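Long-range contacts in HD domain protein (Enterococcus faecalis, PDB 4LRL), which probably hydrolyses deoxyribonucleoside triphosphates to the deoxynucleoside and triphosphate, as an allosterically regulated HD-domain phosphohydrolase that binds dGTP and dTTP: residues 114-119 / 237-242; 302-307 / 323-328. All coordinates share one frame; numbering follows the deposited sequence.

Contact 1: residues 114-119 / 237-242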
ATOM      1  N   LEU C 114      -0.546 -27.154 -26.888  1.00 66.02           N
ATOM      2  CA  LEU C 114       0.708 -27.795 -26.474  1.00 65.76           C
ATOM      3  C   LEU C 114       0.614 -29.325 -26.427  1.00 66.21           C
ATOM      4  O   LEU C 114       1.582 -30.002 -26.069  1.00 66.15           O
ATOM      5  CB  LEU C 114       1.178 -27.252 -25.113  1.00 63.32           C
ATOM      6  CG  LEU C 114       1.126 -25.747 -24.809  1.00 62.47           C
ATOM      7  CD1 LEU C 114       1.622 -25.478 -23.388  1.00 60.90           C
ATOM      8  CD2 LEU C 114       1.907 -24.914 -25.807  1.00 63.91           C
ATOM      9  N   GLY C 115      -0.559 -29.852 -26.780  1.00 66.54           N
ATOM     10  CA  GLY C 115      -0.846 -31.282 -26.687  1.00 67.19           C
ATOM     11  C   GLY C 115      -0.558 -31.880 -25.321  1.00 65.61           C
ATOM     12  O   GLY C 115      -1.205 -31.549 -24.326  1.00 63.94           O
ATOM     13  N   GLU C 116       0.438 -32.758 -25.301  1.00 66.56           N
ATOM     14  CA  GLU C 116       0.882 -33.506 -24.126  1.00 65.41           C
ATOM     15  C   GLU C 116       1.223 -32.617 -22.930  1.00 62.61           C
ATOM     16  O   GLU C 116       0.779 -32.881 -21.807  1.00 61.52           O
ATOM     17  CB  GLU C 116       2.110 -34.337 -24.522  1.00 67.54           C
ATOM     18  CG  GLU C 116       2.314 -35.612 -23.741  1.00 68.54           C
ATOM     19  CD  GLU C 116       3.044 -36.659 -24.561  1.00 72.50           C
ATOM     20  OE1 GLU C 116       4.169 -37.029 -24.174  1.00 73.81           O
ATOM     21  OE2 GLU C 116       2.501 -37.101 -25.602  1.00 74.49           O
ATOM     22  N   ASN C 117       2.010 -31.570 -23.176  1.00 61.38           N
ATOM     23  CA  ASN C 117       2.440 -30.644 -22.120  1.00 58.71           C
ATOM     24  C   ASN C 117       1.359 -29.631 -21.708  1.00 56.47           C
ATOM     25  O   ASN C 117       1.612 -28.740 -20.886  1.00 55.39           O
ATOM     26  CB  ASN C 117       3.727 -29.910 -22.542  1.00 59.12           C
ATOM     27  CG  ASN C 117       4.962 -30.804 -22.482  1.00 60.47           C
ATOM     28  OD1 ASN C 117       5.593 -30.944 -21.435  1.00 58.82           O
ATOM     29  ND2 ASN C 117       5.313 -31.408 -23.614  1.00 62.97           N
ATOM     30  N   GLY C 118       0.158 -29.780 -22.266  1.00 55.99           N
ATOM     31  CA  GLY C 118      -0.901 -28.784 -22.121  1.00 53.79           C
ATOM     32  C   GLY C 118      -1.939 -29.069 -21.055  1.00 51.60           C
ATOM     33  O   GLY C 118      -1.947 -30.144 -20.450  1.00 51.69           O
ATOM     34  N   TRP C 119      -2.819 -28.094 -20.839  1.00 49.79           N
ATOM     35  CA  TRP C 119      -3.859 -28.178 -19.824  1.00 47.58           C
ATOM     36  C   TRP C 119      -5.170 -28.647 -20.432  1.00 48.57           C
ATOM     37  O   TRP C 119      -5.591 -28.160 -21.474  1.00 49.38           O
ATOM     38  CB  TRP C 119      -4.042 -26.820 -19.142  1.00 46.13           C
ATOM     39  CG  TRP C 119      -5.309 -26.694 -18.348  1.00 43.84           C
ATOM     40  CD1 TRP C 119      -6.459 -26.082 -18.743  1.00 43.74           C
ATOM     41  CD2 TRP C 119      -5.559 -27.211 -17.039  1.00 42.20           C
ATOM     42  NE1 TRP C 119      -7.407 -26.167 -17.756  1.00 42.50           N
ATOM     43  CE2 TRP C 119      -6.883 -26.859 -16.697  1.00 41.84           C
ATOM     44  CE3 TRP C 119      -4.789 -27.931 -16.113  1.00 41.55           C
ATOM     45  CZ2 TRP C 119      -7.458 -27.197 -15.462  1.00 40.91           C
ATOM     46  CZ3 TRP C 119      -5.362 -28.271 -14.888  1.00 40.55           C
ATOM     47  CH2 TRP C 119      -6.687 -27.905 -14.577  1.00 39.95           C
ATOM     48  N   PRO C 237       1.548 -25.098 -17.308  1.00 43.72           N
ATOM     49  CA  PRO C 237       1.511 -26.544 -17.164  1.00 43.86           C
ATOM     50  C   PRO C 237       2.598 -27.200 -18.011  1.00 44.26           C
ATOM     51  O   PRO C 237       3.081 -26.604 -18.967  1.00 44.92           O
ATOM     52  CB  PRO C 237       0.139 -26.911 -17.731  1.00 44.73           C
ATOM     53  CG  PRO C 237      -0.080 -25.895 -18.815  1.00 45.08           C
ATOM     54  CD  PRO C 237       0.552 -24.619 -18.294  1.00 44.61           C
ATOM     55  N   TYR C 238       2.988 -28.411 -17.630  1.00 44.20           N
ATOM     56  CA  TYR C 238       3.755 -29.312 -18.492  1.00 44.57           C
ATOM     57  C   TYR C 238       3.400 -30.746 -18.103  1.00 44.89           C
ATOM     58  O   TYR C 238       2.639 -30.970 -17.149  1.00 44.27           O
ATOM     59  CB  TYR C 238       5.265 -29.048 -18.394  1.00 44.45           C
ATOM     60  CG  TYR C 238       5.928 -29.564 -17.136  1.00 43.51           C
ATOM     61  CD1 TYR C 238       6.751 -30.685 -17.176  1.00 43.98           C
ATOM     62  CD2 TYR C 238       5.730 -28.929 -15.908  1.00 42.39           C
ATOM     63  CE1 TYR C 238       7.356 -31.176 -16.019  1.00 44.45           C
ATOM     64  CE2 TYR C 238       6.336 -29.398 -14.746  1.00 42.33           C
ATOM     65  CZ  TYR C 238       7.146 -30.524 -14.807  1.00 44.35           C
ATOM     66  OH  TYR C 238       7.749 -30.999 -13.664  1.00 45.23           O
ATOM     67  N   LYS C 239       3.965 -31.709 -18.826  1.00 45.85           N
ATOM     68  CA  LYS C 239       3.638 -33.121 -18.636  1.00 46.66           C
ATOM     69  C   LYS C 239       3.726 -33.569 -17.177  1.00 45.80           C
ATOM     70  O   LYS C 239       2.854 -34.293 -16.700  1.00 46.15           O
ATOM     71  CB  LYS C 239       4.530 -33.993 -19.524  1.00 48.36           C
ATOM     72  CG  LYS C 239       4.060 -35.422 -19.678  1.00 49.70           C
ATOM     73  CD  LYS C 239       4.982 -36.159 -20.638  1.00 52.83           C
ATOM     74  CE  LYS C 239       4.489 -37.556 -20.928  1.00 54.11           C
ATOM     75  NZ  LYS C 239       5.321 -38.167 -21.982  1.00 57.51           N
ATOM     76  N   GLY C 240       4.763 -33.119 -16.472  1.00 44.69           N
ATOM     77  CA  GLY C 240       4.973 -33.482 -15.073  1.00 43.87           C
ATOM     78  C   GLY C 240       4.354 -32.523 -14.069  1.00 42.62           C
ATOM     79  O   GLY C 240       4.668 -32.581 -12.882  1.00 42.39           O
ATOM     80  N   GLY C 241       3.479 -31.633 -14.520  1.00 41.68           N
ATOM     81  CA  GLY C 241       2.769 -30.781 -13.568  1.00 40.79           C
ATOM     82  C   GLY C 241       2.735 -29.302 -13.890  1.00 39.86           C
ATOM     83  O   GLY C 241       2.215 -28.887 -14.931  1.00 39.74           O
ATOM     84  N   ILE C 242       3.290 -28.516 -12.974  1.00 39.24           N
ATOM     85  CA  ILE C 242       3.291 -27.055 -13.072  1.00 38.60           C
ATOM     86  C   ILE C 242       4.711 -26.508 -12.971  1.00 38.28           C
ATOM     87  O   ILE C 242       5.490 -26.931 -12.119  1.00 38.12           O
ATOM     88  CB  ILE C 242       2.389 -26.432 -11.982  1.00 37.83           C
ATOM     89  CG1 ILE C 242       0.919 -26.666 -12.332  1.00 38.07           C
ATOM     90  CG2 ILE C 242       2.698 -24.945 -11.783  1.00 37.28           C
ATOM     91  CD1 ILE C 242      -0.048 -26.189 -11.276  1.00 37.80           C
TER
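Lys-239 NZ and Glu-116 OE1, 2.7 Å apart, close a salt bridge between the loop after helix 111-114 and the turn of a beta hairpin. The two side chains lie alongside each other and point the same way, both extended beyond CG, so that Glu-116 CG also packs along the CD and CE methylenes of the lysine. The ammonium meets OE1 from the anti side of the carboxylate and 34° out of its plane. Both residues are exposed, which suggests a bridge tempered by solvent.

One residue further on, the backbone N of Lys-239 donates to Asn-117 OD1 at 3.2 Å. The N-H points almost straight at the oxygen (163°), yet it arrives from above the carbonyl plane and misses the lone pairs. With CG lying beside its own backbone N (chi1 -74°), Asn-117 swings the amide across to the strand; OD1 thereby comes to 3.6 Å from Tyr-238 CB, at the edge of the ring, and amide and ring are nearly coplanar. Asn-117 O is approached by Tyr-238 CA at 3.3 Å in a CA-H...O contact.

Deeper in, Pro-237 CG lies 4.1 Å from Trp-119 CB, a small apolar contact whose surroundings include Phe-105 of helix 87-108 and Gln-195 of helix 194-200. The indole turns away from the proline, and its NE1 is taken by Asp-121. Gln-195 NE2 bonds to both Gly-118 O and Tyr-238 O, tying the two segments to one helix.

Residues 237-242 form the tip of a beta hairpin with a two-residue loop, Lys-239 and Gly-240: a type I turn from Tyr-238 to Gly-241, closed by reciprocal backbone bonds between those two residues, joins strands 235-238 and 241-245, and the loop after helix 111-114 packs on the end of this hairpin.

Contact 2: residues 302-307 / 323-328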
ATOM      1  N   SER C 302     -19.925 -31.384  26.933  1.00 54.79           N
ATOM      2  CA  SER C 302     -20.574 -32.476  26.198  1.00 55.66           C
ATOM      3  C   SER C 302     -20.008 -32.743  24.806  1.00 54.10           C
ATOM      4  O   SER C 302     -19.788 -33.898  24.441  1.00 55.05           O
ATOM      5  CB  SER C 302     -22.081 -32.225  26.096  1.00 57.07           C
ATOM      6  OG  SER C 302     -22.331 -30.955  25.516  1.00 57.39           O
ATOM      7  N   LEU C 303     -19.764 -31.675  24.043  1.00 51.98           N
ATOM      8  CA  LEU C 303     -19.253 -31.787  22.675  1.00 50.34           C
ATOM      9  C   LEU C 303     -17.784 -32.214  22.615  1.00 49.08           C
ATOM     10  O   LEU C 303     -17.296 -32.600  21.556  1.00 48.65           O
ATOM     11  CB  LEU C 303     -19.473 -30.487  21.896  1.00 49.02           C
ATOM     12  CG  LEU C 303     -20.887 -29.897  21.749  1.00 49.90           C
ATOM     13  CD1 LEU C 303     -20.847 -28.580  20.970  1.00 47.64           C
ATOM     14  CD2 LEU C 303     -21.866 -30.868  21.101  1.00 51.34           C
ATOM     15  N   LEU C 304     -17.087 -32.152  23.748  1.00 48.45           N
ATOM     16  CA  LEU C 304     -15.702 -32.633  23.828  1.00 47.88           C
ATOM     17  C   LEU C 304     -15.575 -34.053  24.375  1.00 49.36           C
ATOM     18  O   LEU C 304     -14.533 -34.703  24.213  1.00 49.33           O
ATOM     19  CB  LEU C 304     -14.847 -31.701  24.677  1.00 46.57           C
ATOM     20  CG  LEU C 304     -14.210 -30.475  24.035  1.00 45.30           C
ATOM     21  CD1 LEU C 304     -13.363 -29.773  25.087  1.00 45.03           C
ATOM     22  CD2 LEU C 304     -13.363 -30.839  22.822  1.00 45.11           C
ATOM     23  N   VAL C 305     -16.640 -34.525  25.020  1.00 50.69           N
ATOM     24  CA  VAL C 305     -16.635 -35.817  25.684  1.00 52.39           C
ATOM     25  C   VAL C 305     -16.254 -36.979  24.743  1.00 53.22           C
ATOM     26  O   VAL C 305     -15.421 -37.802  25.120  1.00 53.79           O
ATOM     27  CB  VAL C 305     -17.970 -36.063  26.449  1.00 54.65           C
ATOM     28  CG1 VAL C 305     -18.028 -37.472  27.041  1.00 56.06           C
ATOM     29  CG2 VAL C 305     -18.142 -35.016  27.543  1.00 54.08           C
ATOM     30  N   PRO C 306     -16.827 -37.035  23.513  1.00 53.51           N
ATOM     31  CA  PRO C 306     -16.417 -38.090  22.572  1.00 54.46           C
ATOM     32  C   PRO C 306     -14.916 -38.096  22.298  1.00 53.59           C
ATOM     33  O   PRO C 306     -14.340 -39.150  22.035  1.00 54.77           O
ATOM     34  CB  PRO C 306     -17.167 -37.730  21.291  1.00 54.22           C
ATOM     35  CG  PRO C 306     -18.335 -36.953  21.739  1.00 54.06           C
ATOM     36  CD  PRO C 306     -17.880 -36.177  22.929  1.00 53.01           C
ATOM     37  N   PHE C 307     -14.301 -36.919  22.377  1.00 51.68           N
ATOM     38  CA  PHE C 307     -12.869 -36.763  22.150  1.00 50.96           C
ATOM     39  C   PHE C 307     -12.032 -37.110  23.387  1.00 51.31           C
ATOM     40  O   PHE C 307     -10.950 -37.689  23.260  1.00 51.66           O
ATOM     41  CB  PHE C 307     -12.575 -35.356  21.599  1.00 48.99           C
ATOM     42  CG  PHE C 307     -13.322 -35.063  20.328  1.00 48.87           C
ATOM     43  CD1 PHE C 307     -12.767 -35.384  19.094  1.00 49.22           C
ATOM     44  CD2 PHE C 307     -14.608 -34.539  20.370  1.00 48.02           C
ATOM     45  CE1 PHE C 307     -13.469 -35.153  17.923  1.00 49.76           C
ATOM     46  CE2 PHE C 307     -15.322 -34.314  19.211  1.00 48.04           C
ATOM     47  CZ  PHE C 307     -14.754 -34.618  17.985  1.00 50.00           C
ATOM     48  N   GLY C 323     -15.472 -21.287  19.075  1.00 40.18           N
ATOM     49  CA  GLY C 323     -16.437 -20.820  20.045  1.00 40.13           C
ATOM     50  C   GLY C 323     -16.884 -21.879  21.038  1.00 40.23           C
ATOM     51  O   GLY C 323     -17.236 -21.561  22.174  1.00 40.40           O
ATOM     52  N   VAL C 324     -16.886 -23.134  20.605  1.00 39.81           N
ATOM     53  CA  VAL C 324     -17.201 -24.239  21.496  1.00 40.31           C
ATOM     54  C   VAL C 324     -16.147 -24.314  22.598  1.00 39.49           C
ATOM     55  O   VAL C 324     -16.487 -24.338  23.785  1.00 40.08           O
ATOM     56  CB  VAL C 324     -17.329 -25.594  20.731  1.00 40.95           C
ATOM     57  CG1 VAL C 324     -17.342 -26.769  21.703  1.00 41.27           C
ATOM     58  CG2 VAL C 324     -18.599 -25.609  19.872  1.00 41.59           C
ATOM     59  N   LEU C 325     -14.876 -24.307  22.198  1.00 38.14           N
ATOM     60  CA  LEU C 325     -13.761 -24.409  23.143  1.00 37.28           C
ATOM     61  C   LEU C 325     -13.725 -23.266  24.145  1.00 36.71           C
ATOM     62  O   LEU C 325     -13.645 -23.501  25.352  1.00 36.93           O
ATOM     63  CB  LEU C 325     -12.420 -24.519  22.413  1.00 36.70           C
ATOM     64  CG  LEU C 325     -12.129 -25.839  21.689  1.00 37.45           C
ATOM     65  CD1 LEU C 325     -10.742 -25.821  21.096  1.00 37.11           C
ATOM     66  CD2 LEU C 325     -12.247 -26.997  22.628  1.00 40.23           C
ATOM     67  N   SER C 326     -13.804 -22.032  23.648  1.00 35.79           N
ATOM     68  CA  SER C 326     -13.729 -20.871  24.523  1.00 35.31           C
ATOM     69  C   SER C 326     -14.901 -20.832  25.507  1.00 36.10           C
ATOM     70  O   SER C 326     -14.733 -20.442  26.662  1.00 36.13           O
ATOM     71  CB  SER C 326     -13.596 -19.567  23.729  1.00 34.79           C
ATOM     72  OG  SER C 326     -14.634 -19.438  22.787  1.00 35.64           O
ATOM     73  N   THR C 327     -16.073 -21.275  25.055  1.00 36.45           N
ATOM     74  CA  THR C 327     -17.240 -21.377  25.925  1.00 37.64           C
ATOM     75  C   THR C 327     -16.980 -22.331  27.104  1.00 38.30           C
ATOM     76  O   THR C 327     -17.258 -22.001  28.259  1.00 39.20           O
ATOM     77  CB  THR C 327     -18.492 -21.793  25.135  1.00 38.44           C
ATOM     78  OG1 THR C 327     -18.761 -20.810  24.124  1.00 37.05           O
ATOM     79  CG2 THR C 327     -19.715 -21.919  26.063  1.00 39.39           C
ATOM     80  N   TYR C 328     -16.415 -23.495  26.808  1.00 38.13           N
ATOM     81  CA  TYR C 328     -16.088 -24.448  27.853  1.00 38.90           C
ATOM     82  C   TYR C 328     -14.984 -23.920  28.771  1.00 38.63           C
ATOM     83  O   TYR C 328     -15.072 -24.092  29.994  1.00 39.66           O
ATOM     84  CB  TYR C 328     -15.742 -25.829  27.277  1.00 38.80           C
ATOM     85  CG  TYR C 328     -16.884 -26.529  26.555  1.00 39.09           C
ATOM     86  CD1 TYR C 328     -16.623 -27.524  25.607  1.00 38.91           C
ATOM     87  CD2 TYR C 328     -18.218 -26.199  26.808  1.00 40.02           C
ATOM     88  CE1 TYR C 328     -17.662 -28.177  24.938  1.00 39.05           C
ATOM     89  CE2 TYR C 328     -19.265 -26.844  26.136  1.00 40.90           C
ATOM     90  CZ  TYR C 328     -18.974 -27.831  25.206  1.00 40.76           C
ATOM     91  OH  TYR C 328     -19.993 -28.480  24.543  1.00 43.33           O
TER
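Leu-303 and Val-324 have their CA atoms 7.9 Å apart, and Leu-304 and Leu-325 follow at 8.5 Å, where the helically coiled approach to helix 305-308 packs on helix 322-332 in the HD-associated region. This is helical packing in which Val-324 and Tyr-328, one turn apart on helix 322-332, both direct their side chains toward Leu-303 and Leu-304, with Leu-325 beside them.

Tyr-328 occupies the middle. Its CG stands beside the backbone N (chi1 -64°), which carries the phenol across to 302-304. Leu-304 slides past it in the opposite direction, with CD1 at the ring edge, 4.0 Å from Tyr-328 CD1. The same methyl reaches Leu-325 CD2 at 3.9 Å, and these two leucines cross at about a right angle; CD1 of Leu-304 is thus shared between an aromatic edge and an aliphatic branch. Beyond the pair, Leu-304 rests on Phe-145 and Leu-325 on Leu-283, placing the contact against helices 142-149 and 270-291.

Leu-303 sits further along, at the hydroxyl end of the ring. Its CD1 meets Val-324 CG2 at 3.9 Å, again nearly at right angles, while CB and CG sit beside the phenol oxygen, close to the ring plane, with CG 3.3 Å from Tyr-328 OH. A second subunit borders this end: Gln-331 of that neighbouring chain packs on both Leu-303 and Tyr-328, and its Thr-327 packs on Val-324. Thr-327 of this chain also folds back on its own helix, where Gly-323 O accepts from both its OG1 and its N.

The one hydrogen bond between the segments ends at the phenol: Leu-303 N donates to Tyr-328 OH over 3.2 Å, with 159° at the hydrogen, and Ser-302 OG lies 3.5 Å from the same Tyr-328 OH.

The two contacts are independent in space and in sequence: their centres are 47 Å apart, their nearest atoms about 33 Å, they lie on opposite sides of the chain's centre, and contact 1 closes before contact 2 opens. Contact 1 joins the HD domain to the HD-associated region and lies away from the known metal and nucleotide sites, whereas contact 2 is within the HD-associated region and meets another subunit. The nickel ligands His-90, His-134, Asp-135 and Asp-207 belong to neither. Contact 2 comes closer to a nucleotide site: the Leu-325 side chain is about 11 Å from those of Arg-87 and His-143, which bind dATP in other structures of this protein.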